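Local coordinates for uncharacterized peroxidase-related protein (Silicibacter sp., PDB 2PFX) that is uncharacterised but, as a peroxidase-related member of the AhpD-like clan, probably acts as an oxidoreductase in the manner of alkylhydroperoxidases, at residues P8-L13 with A177-P182; A56-L61 with G166-T171; A77-S82 with E108-N113; D120-V125 with H151-R156. All coordinates share one frame; numbering follows the deposited sequence. Where two conformers were deposited one is given.

Contact 1. Residues P8-L13 with A177-P182; sequences PTALDL and ATAMMP
Pro8 and Met181, a selenomethionine, are joined by a backbone link in which Met181 N donates a hydrogen bond to Pro8 O at 2.8 Å. The same carbonyl oxygen also receives a CA-H...O contact from Met180, whose CA lies 3.3 Å from Pro8 O. Two residues further along the first segment, Ala10 N donates to Thr178 O at 2.9 Å, with the N-H nearly in line with the C=O bond. The two bonds bracket Thr9, and its side chain fills the space between them: CB rests on Thr178 O, while CG2 reaches Thr178 OG1 at 3.7 Å and the CG of Met180. Beyond it the methyls of Ala10 and Ala179 meet at 3.7 Å, and Leu11 CD1 touches Thr178 CG2. Thr178 O lies at the end of helix 155-178, where a Schellman motif, with Ala179 at positive phi, turns the chain out of the helix and toward the loop. Residues 8-11 run roughly antiparallel to residues 178-181, 158° apart in direction. Thr9 OG1 sits between its backbone N and carbonyl carbon (chi1 72°) and from there accepts from Leu11 N at 3.0 Å, an ST turn that bends the loop. A valine in its place would probably leave Leu11 N without this acceptor and free the turn to open. Thr178 OG1 bonds back to Val174 O in its own helix, and Arg145 of a second subunit packs on Ala10 and Leu11.

Contact 2. Residues A56-L61 with G166-T171; sequences AMYNDL and GFFNMT
The selenium of Met57, a selenomethionine, lies beside the Phe167 ring in a Met-aromatic contact, 3.6 Å from Phe167 CD1 and oblique to the ring. Met57 CG is anti to the backbone N (chi1 179°), which carries the chain toward the other helix before it bends at chi3; it and the Phe167 side chain pass in opposite directions. The Phe167 ring is the centrepiece of the contact. Tyr58 CD2 comes to its edge, 3.6 Å from Phe167 CE2, and the two side chains cross at about a right angle. On the backbone side of the ring, Leu61 CD2 presses on Phe167 CB at 3.4 Å. Within its own helix, Thr171 CG2 lies over one face of the ring. A serine at Phe167 would probably open a gap between the helices and strip Met57, Tyr58 and Leu61 of their common partner. The segment axes stay 11.7 Å apart, a separation bridged by these long side chains, and run 144° apart, closer to antiparallel than parallel. Helix 48-63 thus packs on helix 155-178, with helix 70-84 alongside through Glu74 and Ala77, helix 87-101 through His93, and Met57 and Met170 of a second subunit across the interface.

Contact 3. Residues A77-S82 with E108-N113; sequences AVVVSS and EMLVMN
Segments 77-82 and 108-112 are helices that run in the same general direction, their axes 35° apart and 8.1 Å from each other at closest approach, with Ser82 and Val111 the nearest pair of CA atoms. Val78 makes most of the apolar contact. Its CG1, anti to the backbone N (chi1 176°), reaches across to the neighbouring helix, where it meets Leu110 CB at 3.6 Å and Val111 CG2 at 3.6 Å, and lies against the peptide link between those two residues. Val79 adds a looser touch, CG2 to Leu110 CD2. Helix 70-84 lies in the carboxymuconolactone decarboxylase family region of this all-helical, AhpD-like fold, and here it packs against helix 104-112; Val78 also touches His93 and Val97 of helix 87-101. A turn on from Val78, Ser82 OG donates to Val111 O at 2.6 Å. The hydroxyl comes from above the carbonyl plane, 47° out of it; chi1 of 180°, with OG anti to the backbone N, points it across at this oxygen. Ser82 is buried, and its OG has a second partner in Lys85 NZ of a third subunit, which also bonds to Met112 O. Elsewhere on helix 70-84, Ser81 OG donates to Ala77 O at 2.6 Å, reaching that oxygen from the face opposite the backbone N-H of Ser81, so two donors grip one carbonyl.

Contact 4. Residues D120-V125 with H151-R156; sequences DARQRV and HGFNDR. With ACT (acetate ion), chain C.
Arg122 and Phe153 meet through their flat groups: Phe153 CE1 lies over one face of the guanidinium, 3.4 Å from Arg122 CZ, with CE1 toward the rim of the group and the planes 33° apart. The arginine gets there by an extended chain whose CG is anti to the backbone N (chi1 168°), and that CG also touches Phe153 CZ. Arg122 O meets the same ring at its edge, in plane, 3.4 Å from Phe153 CE2. Van der Waals contacts surround His151. Val125 brings both methyls to it, CG2 being 3.8 Å from His151 CD2, while Ala121 CB sits 3.6 Å from His151 CE1; Val125 CG2 also touches Phe153 CE2 at 4.3 Å. Among polar links, one water accepts from Arg122 NH1 at 2.6 Å and donates to His151 O at 3.0 Å, and His151 ND1 donates in its ring plane to an acetate oxygen 2.9 Å away, an ion probably from the crystallisation liquor. Arg122 NE forms a salt bridge to Glu72 OE2, which likely steadies the guanidinium beside Phe153. Asp120 OD1 caps the first turn of helix 121-136 by accepting from Gln123 N. That helix start packs on the turn after helix 142-150, where Gly152 closes a Schellman motif, and Leu148 touches both Val125 and Phe153 before the chain enters helix 155-178.

How the contacts relate
Helix 155-178 ties three of the four contacts together: contact 4 uses the turn leading into it, contact 2 its middle and contact 1 its C-terminal end. Contacts 1 and 4 accordingly sit on opposite sides of the chain's centre, their centres 36 Å apart, with contact 2 nearer the middle. Along the chain, contact 1 joins the N-terminal loop to the far end and encloses all the others; contact 2 encloses contacts 3 and 4, which follow one another. Contacts 2 and 3 touch directly, Phe168 and Asn169 packing on Ala77 and Val80, so the two contacts adjoin. Contacts 1, 2 and 4 also border the second subunit, linking this fold to the six-chain assembly.

Contact 1. Residues P8-L13 with A177-P182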
loop_
_atom_site.group_PDB
_atom_site.type_symbol
_atom_site.label_atom_id
_atom_site.label_comp_id
_atom_site.label_asym_id
_atom_site.label_seq_id
_atom_site.Cartn_x
_atom_site.Cartn_y
_atom_site.Cartn_z
ATOM N N PRO A 8 -28.029 -16.079 -7.393
ATOM C CA PRO A 8 -27.018 -15.990 -6.334
ATOM C C PRO A 8 -25.807 -15.122 -6.675
ATOM O O PRO A 8 -25.145 -14.694 -5.718
ATOM C CB PRO A 8 -26.583 -17.444 -6.187
ATOM C CG PRO A 8 -26.852 -18.083 -7.499
ATOM C CD PRO A 8 -28.013 -17.348 -8.128
ATOM N N THR A 9 -25.517 -14.837 -7.938
ATOM C CA THR A 9 -24.479 -13.895 -8.345
ATOM C C THR A 9 -25.054 -12.907 -9.364
ATOM O O THR A 9 -26.215 -13.046 -9.745
ATOM C CB THR A 9 -23.246 -14.560 -8.974
ATOM O OG1 THR A 9 -23.560 -15.048 -10.280
ATOM C CG2 THR A 9 -22.828 -15.796 -8.175
ATOM N N ALA A 10 -24.238 -11.963 -9.792
ATOM C CA ALA A 10 -24.643 -11.057 -10.861
ATOM C C ALA A 10 -24.409 -11.659 -12.247
ATOM O O ALA A 10 -24.671 -11.003 -13.268
ATOM C CB ALA A 10 -23.900 -9.725 -10.757
ATOM N N LEU A 11 -23.903 -12.882 -12.328
ATOM C CA LEU A 11 -23.689 -13.540 -13.606
ATOM C C LEU A 11 -24.913 -14.287 -14.094
ATOM O O LEU A 11 -25.628 -14.922 -13.330
ATOM C CB LEU A 11 -22.512 -14.533 -13.502
ATOM C CG LEU A 11 -21.155 -13.877 -13.218
ATOM C CD1 LEU A 11 -20.064 -14.923 -13.315
ATOM C CD2 LEU A 11 -20.824 -12.712 -14.145
ATOM N N ASP A 12 -25.161 -14.246 -15.399
ATOM C CA ASP A 12 -26.259 -15.070 -15.918
ATOM C C ASP A 12 -25.690 -16.461 -16.129
ATOM O O ASP A 12 -25.096 -16.791 -17.153
ATOM C CB ASP A 12 -26.801 -14.420 -17.177
ATOM C CG ASP A 12 -27.767 -15.298 -17.954
ATOM O OD1 ASP A 12 -28.601 -15.998 -17.350
ATOM O OD2 ASP A 12 -27.687 -15.294 -19.204
ATOM N N LEU A 13 -25.818 -17.290 -15.098
ATOM C CA LEU A 13 -25.289 -18.639 -15.147
ATOM C C LEU A 13 -26.384 -19.583 -14.627
ATOM O O LEU A 13 -26.232 -20.032 -13.484
ATOM C CB LEU A 13 -23.974 -18.799 -14.387
ATOM C CG LEU A 13 -22.701 -18.875 -15.233
ATOM C CD1 LEU A 13 -21.458 -18.925 -14.367
ATOM C CD2 LEU A 13 -22.699 -20.091 -16.159
ATOM N N ALA A 177 -15.776 -11.078 -6.966
ATOM C CA ALA A 177 -15.708 -10.753 -8.386
ATOM C C ALA A 177 -17.032 -11.003 -9.096
ATOM O O ALA A 177 -17.297 -10.389 -10.139
ATOM C CB ALA A 177 -14.610 -11.568 -9.061
ATOM N N THR A 178 -17.850 -11.914 -8.573
ATOM C CA THR A 178 -19.102 -12.228 -9.258
ATOM C C THR A 178 -20.333 -11.584 -8.631
ATOM O O THR A 178 -21.465 -11.825 -9.063
ATOM C CB THR A 178 -19.311 -13.749 -9.330
ATOM O OG1 THR A 178 -19.455 -14.312 -8.020
ATOM C CG2 THR A 178 -18.102 -14.398 -9.999
ATOM N N ALA A 179 -20.110 -10.768 -7.606
ATOM C CA ALA A 179 -21.157 -10.152 -6.822
ATOM C C ALA A 179 -22.084 -11.211 -6.246
ATOM O O ALA A 179 -23.310 -11.110 -6.289
ATOM C CB ALA A 179 -21.911 -9.135 -7.658
HETATM N N MSE A 180 -21.468 -12.236 -5.666
HETATM C CA MSE A 180 -22.196 -13.316 -5.011
HETATM C C MSE A 180 -22.887 -12.816 -3.756
HETATM O O MSE A 180 -22.288 -12.171 -2.889
HETATM C CB MSE A 180 -21.253 -14.465 -4.659
HETATM C CG MSE A 180 -21.975 -15.725 -4.232
HETATM SE SE MSE A 180 -20.711 -17.070 -3.745
HETATM C CE MSE A 180 -20.138 -17.456 -5.533
HETATM N N MSE A 181 -24.185 -13.116 -3.649
HETATM C CA MSE A 181 -24.935 -12.548 -2.530
HETATM C C MSE A 181 -25.228 -13.552 -1.443
HETATM O O MSE A 181 -25.720 -14.656 -1.709
HETATM C CB MSE A 181 -26.241 -11.978 -3.100
HETATM C CG MSE A 181 -26.060 -10.634 -3.779
HETATM SE SE MSE A 181 -25.367 -9.245 -2.644
HETATM C CE MSE A 181 -26.982 -9.210 -1.570
ATOM N N PRO A 182 -24.951 -13.215 -0.191
ATOM C CA PRO A 182 -25.323 -14.162 0.880
ATOM C C PRO A 182 -26.822 -14.247 1.142
ATOM O O PRO A 182 -27.613 -13.313 1.002
ATOM C CB PRO A 182 -24.554 -13.583 2.065
ATOM C CG PRO A 182 -24.542 -12.112 1.783
ATOM C CD PRO A 182 -24.295 -11.994 0.302
#

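Contact 2. Residues A56-L61 with G166-T171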
loop_
_atom_site.group_PDB
_atom_site.type_symbol
_atom_site.label_atom_id
_atom_site.label_comp_id
_atom_site.label_asym_id
_atom_site.label_seq_id
_atom_site.Cartn_x
_atom_site.Cartn_y
_atom_site.Cartn_z
ATOM N N ALA A 56 -16.227 -30.895 -2.267
ATOM C CA ALA A 56 -15.288 -31.878 -1.715
ATOM C C ALA A 56 -14.171 -31.178 -0.950
ATOM O O ALA A 56 -13.717 -31.598 0.109
ATOM C CB ALA A 56 -14.707 -32.741 -2.814
HETATM N N MSE A 57 -13.707 -30.070 -1.528
HETATM C CA MSE A 57 -12.637 -29.323 -0.892
HETATM C C MSE A 57 -13.146 -28.599 0.341
HETATM O O MSE A 57 -12.497 -28.690 1.382
HETATM C CB MSE A 57 -12.038 -28.339 -1.897
HETATM C CG MSE A 57 -10.922 -27.532 -1.256
HETATM SE SE MSE A 57 -9.893 -26.489 -2.462
HETATM C CE MSE A 57 -9.083 -28.019 -3.300
ATOM N N TYR A 58 -14.279 -27.889 0.231
ATOM C CA TYR A 58 -14.826 -27.208 1.397
ATOM C C TYR A 58 -14.965 -28.200 2.555
ATOM O O TYR A 58 -14.608 -27.903 3.697
ATOM C CB TYR A 58 -16.178 -26.548 1.104
ATOM C CG TYR A 58 -16.795 -25.815 2.271
ATOM C CD1 TYR A 58 -17.518 -26.365 3.324
ATOM C CD2 TYR A 58 -16.652 -24.426 2.310
ATOM C CE1 TYR A 58 -18.058 -25.653 4.360
ATOM C CE2 TYR A 58 -17.187 -23.691 3.353
ATOM C CZ TYR A 58 -17.886 -24.290 4.371
ATOM O OH TYR A 58 -18.430 -23.563 5.412
ATOM N N ASN A 59 -15.579 -29.348 2.308
ATOM C CA ASN A 59 -15.882 -30.258 3.417
ATOM C C ASN A 59 -14.595 -30.740 4.086
ATOM O O ASN A 59 -14.484 -30.736 5.316
ATOM C CB ASN A 59 -16.760 -31.422 2.924
ATOM C CG ASN A 59 -18.209 -30.991 2.741
ATOM O OD1 ASN A 59 -18.693 -30.100 3.432
ATOM N ND2 ASN A 59 -18.890 -31.603 1.786
ATOM N N ASP A 60 -13.641 -31.128 3.256
ATOM C CA ASP A 60 -12.405 -31.672 3.818
ATOM C C ASP A 60 -11.763 -30.639 4.726
ATOM O O ASP A 60 -11.419 -30.901 5.862
ATOM C CB ASP A 60 -11.423 -32.063 2.735
ATOM C CG ASP A 60 -10.110 -32.525 3.345
ATOM O OD1 ASP A 60 -10.120 -33.659 3.854
ATOM O OD2 ASP A 60 -9.129 -31.766 3.325
ATOM N N LEU A 61 -11.653 -29.417 4.189
ATOM C CA LEU A 61 -10.970 -28.374 4.946
ATOM C C LEU A 61 -11.709 -27.905 6.183
ATOM O O LEU A 61 -11.066 -27.679 7.206
ATOM C CB LEU A 61 -10.779 -27.203 3.993
ATOM C CG LEU A 61 -9.632 -27.258 3.003
ATOM C CD1 LEU A 61 -9.786 -28.134 1.779
ATOM C CD2 LEU A 61 -9.479 -25.815 2.525
ATOM N N GLY A 166 -5.686 -20.208 2.537
ATOM C CA GLY A 166 -5.640 -20.115 1.079
ATOM C C GLY A 166 -7.009 -20.303 0.453
ATOM O O GLY A 166 -7.357 -19.569 -0.481
ATOM N N PHE A 167 -7.773 -21.259 0.963
ATOM C CA PHE A 167 -9.116 -21.507 0.429
ATOM C C PHE A 167 -9.975 -20.257 0.503
ATOM O O PHE A 167 -10.625 -19.965 -0.498
ATOM C CB PHE A 167 -9.765 -22.681 1.154
ATOM C CG PHE A 167 -11.111 -23.137 0.638
ATOM C CD1 PHE A 167 -11.281 -23.738 -0.595
ATOM C CD2 PHE A 167 -12.216 -22.933 1.449
ATOM C CE1 PHE A 167 -12.544 -24.125 -1.006
ATOM C CE2 PHE A 167 -13.474 -23.337 1.080
ATOM C CZ PHE A 167 -13.613 -23.949 -0.149
ATOM N N PHE A 168 -9.990 -19.504 1.610
ATOM C CA PHE A 168 -10.850 -18.321 1.644
ATOM C C PHE A 168 -10.272 -17.204 0.811
ATOM O O PHE A 168 -11.013 -16.309 0.386
ATOM C CB PHE A 168 -11.147 -17.875 3.099
ATOM C CG PHE A 168 -12.189 -18.907 3.562
ATOM C CD1 PHE A 168 -13.516 -18.761 3.183
ATOM C CD2 PHE A 168 -11.790 -19.997 4.309
ATOM C CE1 PHE A 168 -14.442 -19.719 3.561
ATOM C CE2 PHE A 168 -12.719 -20.951 4.707
ATOM C CZ PHE A 168 -14.043 -20.800 4.331
ATOM N N ASN A 169 -8.959 -17.249 0.567
ATOM C CA ASN A 169 -8.415 -16.272 -0.381
ATOM C C ASN A 169 -8.920 -16.566 -1.806
ATOM O O ASN A 169 -8.933 -15.700 -2.699
ATOM C CB ASN A 169 -6.884 -16.280 -0.318
ATOM C CG ASN A 169 -6.429 -15.282 0.745
ATOM O OD1 ASN A 169 -6.436 -14.084 0.481
ATOM N ND2 ASN A 169 -6.096 -15.763 1.925
HETATM N N MSE A 170 -9.333 -17.807 -2.048
HETATM C CA MSE A 170 -9.943 -18.177 -3.326
HETATM C C MSE A 170 -11.414 -17.743 -3.282
HETATM O O MSE A 170 -11.873 -16.986 -4.130
HETATM C CB MSE A 170 -9.876 -19.654 -3.666
HETATM C CG MSE A 170 -10.793 -20.117 -4.808
HETATM SE SE MSE A 170 -10.537 -22.005 -5.173
HETATM C CE MSE A 170 -11.742 -22.490 -3.753
ATOM N N THR A 171 -12.119 -18.240 -2.280
ATOM C CA THR A 171 -13.568 -18.055 -2.299
ATOM C C THR A 171 -13.926 -16.603 -2.120
ATOM O O THR A 171 -14.895 -16.121 -2.725
ATOM C CB THR A 171 -14.313 -18.945 -1.284
ATOM O OG1 THR A 171 -14.045 -18.574 0.061
ATOM C CG2 THR A 171 -13.847 -20.390 -1.421
#

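Contact 3. Residues A77-S82 with E108-N113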
loop_
_atom_site.group_PDB
_atom_site.type_symbol
_atom_site.label_atom_id
_atom_site.label_comp_id
_atom_site.label_asym_id
_atom_site.label_seq_id
_atom_site.Cartn_x
_atom_site.Cartn_y
_atom_site.Cartn_z
ATOM N N ALA A 77 -11.530 -18.241 8.612
ATOM C CA ALA A 77 -12.298 -17.807 7.443
ATOM C C ALA A 77 -12.720 -16.350 7.514
ATOM O O ALA A 77 -12.631 -15.586 6.552
ATOM C CB ALA A 77 -13.529 -18.693 7.314
ATOM N N VAL A 78 -13.227 -15.973 8.678
ATOM C CA VAL A 78 -13.711 -14.602 8.876
ATOM C C VAL A 78 -12.603 -13.580 8.876
ATOM O O VAL A 78 -12.743 -12.471 8.371
ATOM C CB VAL A 78 -14.502 -14.494 10.194
ATOM C CG1 VAL A 78 -14.923 -13.049 10.458
ATOM C CG2 VAL A 78 -15.711 -15.396 10.121
ATOM N N VAL A 79 -11.463 -13.914 9.471
ATOM C CA VAL A 79 -10.348 -12.961 9.455
ATOM C C VAL A 79 -9.861 -12.758 8.031
ATOM O O VAL A 79 -9.646 -11.624 7.563
ATOM C CB VAL A 79 -9.245 -13.456 10.398
ATOM C CG1 VAL A 79 -7.934 -12.730 10.154
ATOM C CG2 VAL A 79 -9.718 -13.304 11.837
ATOM N N VAL A 80 -9.683 -13.820 7.267
ATOM C CA VAL A 80 -9.344 -13.688 5.840
ATOM C C VAL A 80 -10.379 -12.817 5.146
ATOM O O VAL A 80 -10.019 -11.857 4.463
ATOM C CB VAL A 80 -9.211 -15.055 5.148
ATOM C CG1 VAL A 80 -8.894 -14.891 3.666
ATOM C CG2 VAL A 80 -8.119 -15.882 5.821
ATOM N N SER A 81 -11.666 -13.119 5.313
ATOM C CA SER A 81 -12.725 -12.370 4.658
ATOM C C SER A 81 -12.776 -10.903 5.020
ATOM O O SER A 81 -13.172 -10.050 4.249
ATOM C CB SER A 81 -14.084 -12.953 5.065
ATOM O OG SER A 81 -14.119 -14.331 4.795
ATOM N N SER A 82 -12.417 -10.619 6.280
ATOM C CA SER A 82 -12.418 -9.236 6.726
ATOM C C SER A 82 -11.338 -8.459 5.987
ATOM O O SER A 82 -11.530 -7.329 5.533
ATOM C CB SER A 82 -12.199 -9.179 8.244
ATOM O OG SER A 82 -12.191 -7.843 8.711
ATOM N N GLU A 108 -18.511 -10.557 15.731
ATOM C CA GLU A 108 -18.421 -9.171 15.272
ATOM C C GLU A 108 -16.997 -8.686 15.299
ATOM O O GLU A 108 -16.509 -7.987 14.411
ATOM C CB GLU A 108 -19.339 -8.296 16.132
ATOM C CG GLU A 108 -20.797 -8.696 16.000
ATOM C CD GLU A 108 -21.307 -8.380 14.610
ATOM O OE1 GLU A 108 -21.459 -7.160 14.360
ATOM O OE2 GLU A 108 -21.553 -9.289 13.788
HETATM N N MSE A 109 -16.318 -9.067 16.369
HETATM C CA MSE A 109 -14.916 -8.717 16.523
HETATM C C MSE A 109 -14.090 -9.235 15.363
HETATM O O MSE A 109 -13.250 -8.514 14.848
HETATM C CB MSE A 109 -14.355 -9.251 17.851
HETATM C CG MSE A 109 -14.845 -8.502 19.072
HETATM SE SE MSE A 109 -14.368 -9.506 20.669
HETATM C CE MSE A 109 -14.319 -7.938 21.777
ATOM N N LEU A 110 -14.298 -10.471 14.927
ATOM C CA LEU A 110 -13.473 -11.040 13.865
ATOM C C LEU A 110 -13.827 -10.400 12.526
ATOM O O LEU A 110 -12.977 -10.230 11.666
ATOM C CB LEU A 110 -13.628 -12.557 13.809
ATOM C CG LEU A 110 -13.248 -13.341 15.069
ATOM C CD1 LEU A 110 -13.192 -14.845 14.822
ATOM C CD2 LEU A 110 -11.904 -12.924 15.642
ATOM N N VAL A 111 -15.114 -10.046 12.406
ATOM C CA VAL A 111 -15.552 -9.422 11.153
ATOM C C VAL A 111 -14.920 -8.045 11.004
ATOM O O VAL A 111 -14.496 -7.627 9.917
ATOM C CB VAL A 111 -17.086 -9.347 11.127
ATOM C CG1 VAL A 111 -17.573 -8.312 10.124
ATOM C CG2 VAL A 111 -17.659 -10.716 10.801
HETATM N N MSE A 112 -14.829 -7.317 12.117
HETATM C CA MSE A 112 -14.408 -5.932 12.147
HETATM C C MSE A 112 -12.940 -5.683 12.399
HETATM O O MSE A 112 -12.262 -4.958 11.665
HETATM C CB MSE A 112 -15.216 -5.199 13.239
HETATM C CG MSE A 112 -16.727 -5.220 12.938
HETATM SE SE MSE A 112 -17.717 -4.612 14.444
HETATM C CE MSE A 112 -19.431 -4.503 13.585
ATOM N N ASN A 113 -12.377 -6.224 13.452
ATOM C CA ASN A 113 -10.929 -6.072 13.666
ATOM C C ASN A 113 -10.492 -7.146 14.656
ATOM O O ASN A 113 -10.715 -6.926 15.845
ATOM C CB ASN A 113 -10.574 -4.704 14.207
ATOM C CG ASN A 113 -9.089 -4.570 14.523
ATOM O OD1 ASN A 113 -8.285 -5.431 14.189
ATOM N ND2 ASN A 113 -8.679 -3.483 15.164
#

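Contact 4. Residues D120-V125 with H151-R156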
loop_
_atom_site.group_PDB
_atom_site.type_symbol
_atom_site.label_atom_id
_atom_site.label_comp_id
_atom_site.label_asym_id
_atom_site.label_seq_id
_atom_site.Cartn_x
_atom_site.Cartn_y
_atom_site.Cartn_z
ATOM N N ASP A 120 -6.857 -16.446 23.488
ATOM C CA ASP A 120 -5.596 -17.012 23.961
ATOM C C ASP A 120 -4.554 -16.906 22.851
ATOM O O ASP A 120 -4.872 -16.695 21.677
ATOM C CB ASP A 120 -5.812 -18.434 24.466
ATOM C CG ASP A 120 -6.190 -19.461 23.438
ATOM O OD1 ASP A 120 -5.954 -19.249 22.235
ATOM O OD2 ASP A 120 -6.746 -20.502 23.859
ATOM N N ALA A 121 -3.275 -17.033 23.236
ATOM C CA ALA A 121 -2.196 -16.819 22.290
ATOM C C ALA A 121 -2.233 -17.784 21.110
ATOM O O ALA A 121 -1.942 -17.411 19.966
ATOM C CB ALA A 121 -0.828 -16.912 22.958
ATOM N N ARG A 122 -2.592 -19.025 21.408
ATOM C CA ARG A 122 -2.703 -20.031 20.355
ATOM C C ARG A 122 -3.627 -19.541 19.232
ATOM O O ARG A 122 -3.240 -19.585 18.062
ATOM C CB ARG A 122 -3.220 -21.343 20.923
ATOM C CG ARG A 122 -3.648 -22.401 19.914
ATOM C CD ARG A 122 -4.691 -23.341 20.504
ATOM N NE ARG A 122 -5.423 -24.143 19.527
ATOM C CZ ARG A 122 -4.952 -25.250 18.953
ATOM N NH1 ARG A 122 -3.735 -25.686 19.258
ATOM N NH2 ARG A 122 -5.688 -25.927 18.067
ATOM N N GLN A 123 -4.811 -19.072 19.610
ATOM C CA GLN A 123 -5.740 -18.654 18.563
ATOM C C GLN A 123 -5.259 -17.360 17.949
ATOM O O GLN A 123 -5.419 -17.159 16.755
ATOM C CB GLN A 123 -7.160 -18.515 19.138
ATOM C CG GLN A 123 -7.726 -19.880 19.463
ATOM C CD GLN A 123 -9.174 -19.901 19.886
ATOM O OE1 GLN A 123 -9.711 -18.911 20.371
ATOM N NE2 GLN A 123 -9.756 -21.088 19.693
ATOM N N ARG A 124 -4.670 -16.494 18.785
ATOM C CA ARG A 124 -4.245 -15.224 18.185
ATOM C C ARG A 124 -3.136 -15.442 17.188
ATOM O O ARG A 124 -3.134 -14.822 16.116
ATOM C CB ARG A 124 -3.804 -14.266 19.297
ATOM C CG ARG A 124 -3.258 -12.970 18.751
ATOM C CD ARG A 124 -4.206 -12.246 17.761
ATOM N NE ARG A 124 -3.469 -11.003 17.400
ATOM C CZ ARG A 124 -3.681 -9.807 17.926
ATOM N NH1 ARG A 124 -4.599 -9.533 18.843
ATOM N NH2 ARG A 124 -2.907 -8.813 17.498
ATOM N N VAL A 125 -2.132 -16.289 17.453
ATOM C CA VAL A 125 -1.058 -16.419 16.461
ATOM C C VAL A 125 -1.542 -17.158 15.219
ATOM O O VAL A 125 -1.070 -16.914 14.109
ATOM C CB VAL A 125 0.195 -17.076 17.050
ATOM C CG1 VAL A 125 0.655 -16.217 18.243
ATOM C CG2 VAL A 125 -0.005 -18.518 17.482
ATOM N N HIS A 151 3.292 -22.225 20.079
ATOM C CA HIS A 151 2.012 -22.209 20.758
ATOM C C HIS A 151 1.188 -23.477 20.528
ATOM O O HIS A 151 -0.018 -23.435 20.742
ATOM C CB HIS A 151 1.196 -20.987 20.340
ATOM C CG HIS A 151 1.873 -19.733 20.788
ATOM N ND1 HIS A 151 1.733 -19.263 22.080
ATOM C CD2 HIS A 151 2.671 -18.876 20.138
ATOM C CE1 HIS A 151 2.440 -18.151 22.179
ATOM N NE2 HIS A 151 3.023 -17.879 21.012
ATOM N N GLY A 152 1.854 -24.567 20.165
ATOM C CA GLY A 152 1.296 -25.885 20.242
ATOM C C GLY A 152 0.831 -26.470 18.932
ATOM O O GLY A 152 0.349 -27.609 18.960
ATOM N N PHE A 153 0.980 -25.744 17.817
ATOM C CA PHE A 153 0.648 -26.331 16.520
ATOM C C PHE A 153 1.783 -27.191 15.980
ATOM O O PHE A 153 2.942 -26.775 15.970
ATOM C CB PHE A 153 0.332 -25.240 15.493
ATOM C CG PHE A 153 -0.880 -24.412 15.879
ATOM C CD1 PHE A 153 -2.147 -24.975 15.815
ATOM C CD2 PHE A 153 -0.747 -23.109 16.299
ATOM C CE1 PHE A 153 -3.270 -24.227 16.146
ATOM C CE2 PHE A 153 -1.855 -22.344 16.605
ATOM C CZ PHE A 153 -3.116 -22.906 16.520
ATOM N N ASN A 154 1.451 -28.391 15.514
ATOM C CA ASN A 154 2.447 -29.188 14.829
ATOM C C ASN A 154 2.404 -28.903 13.319
ATOM O O ASN A 154 1.682 -28.034 12.840
ATOM C CB ASN A 154 2.238 -30.655 15.156
ATOM C CG ASN A 154 0.998 -31.283 14.581
ATOM O OD1 ASN A 154 0.306 -30.682 13.764
ATOM N ND2 ASN A 154 0.712 -32.509 15.013
ATOM N N ASP A 155 3.194 -29.632 12.543
ATOM C CA ASP A 155 3.358 -29.247 11.140
ATOM C C ASP A 155 2.103 -29.592 10.348
ATOM O O ASP A 155 1.796 -28.892 9.383
ATOM C CB ASP A 155 4.571 -29.909 10.519
ATOM C CG ASP A 155 5.863 -29.183 10.797
ATOM O OD1 ASP A 155 5.864 -28.217 11.591
ATOM O OD2 ASP A 155 6.890 -29.584 10.212
ATOM N N ARG A 156 1.400 -30.629 10.773
ATOM C CA ARG A 156 0.134 -30.931 10.111
ATOM C C ARG A 156 -0.835 -29.791 10.367
ATOM O O ARG A 156 -1.604 -29.396 9.508
ATOM C CB ARG A 156 -0.384 -32.271 10.613
ATOM C CG ARG A 156 -1.795 -32.609 10.226
ATOM C CD ARG A 156 -2.142 -32.675 8.730
ATOM N NE ARG A 156 -3.586 -32.341 8.720
ATOM C CZ ARG A 156 -4.587 -33.182 8.934
ATOM N NH1 ARG A 156 -4.401 -34.475 9.137
ATOM N NH2 ARG A 156 -5.840 -32.748 8.924
HETATM C C ACT C . 0.533 -22.201 24.088
HETATM O O ACT C . 0.211 -21.038 23.875
HETATM O OXT ACT C . 1.698 -22.551 24.053
HETATM C CH3 ACT C . -0.518 -23.212 24.376
HETATM O O HOH W 1 -2.233 -25.278 21.400
#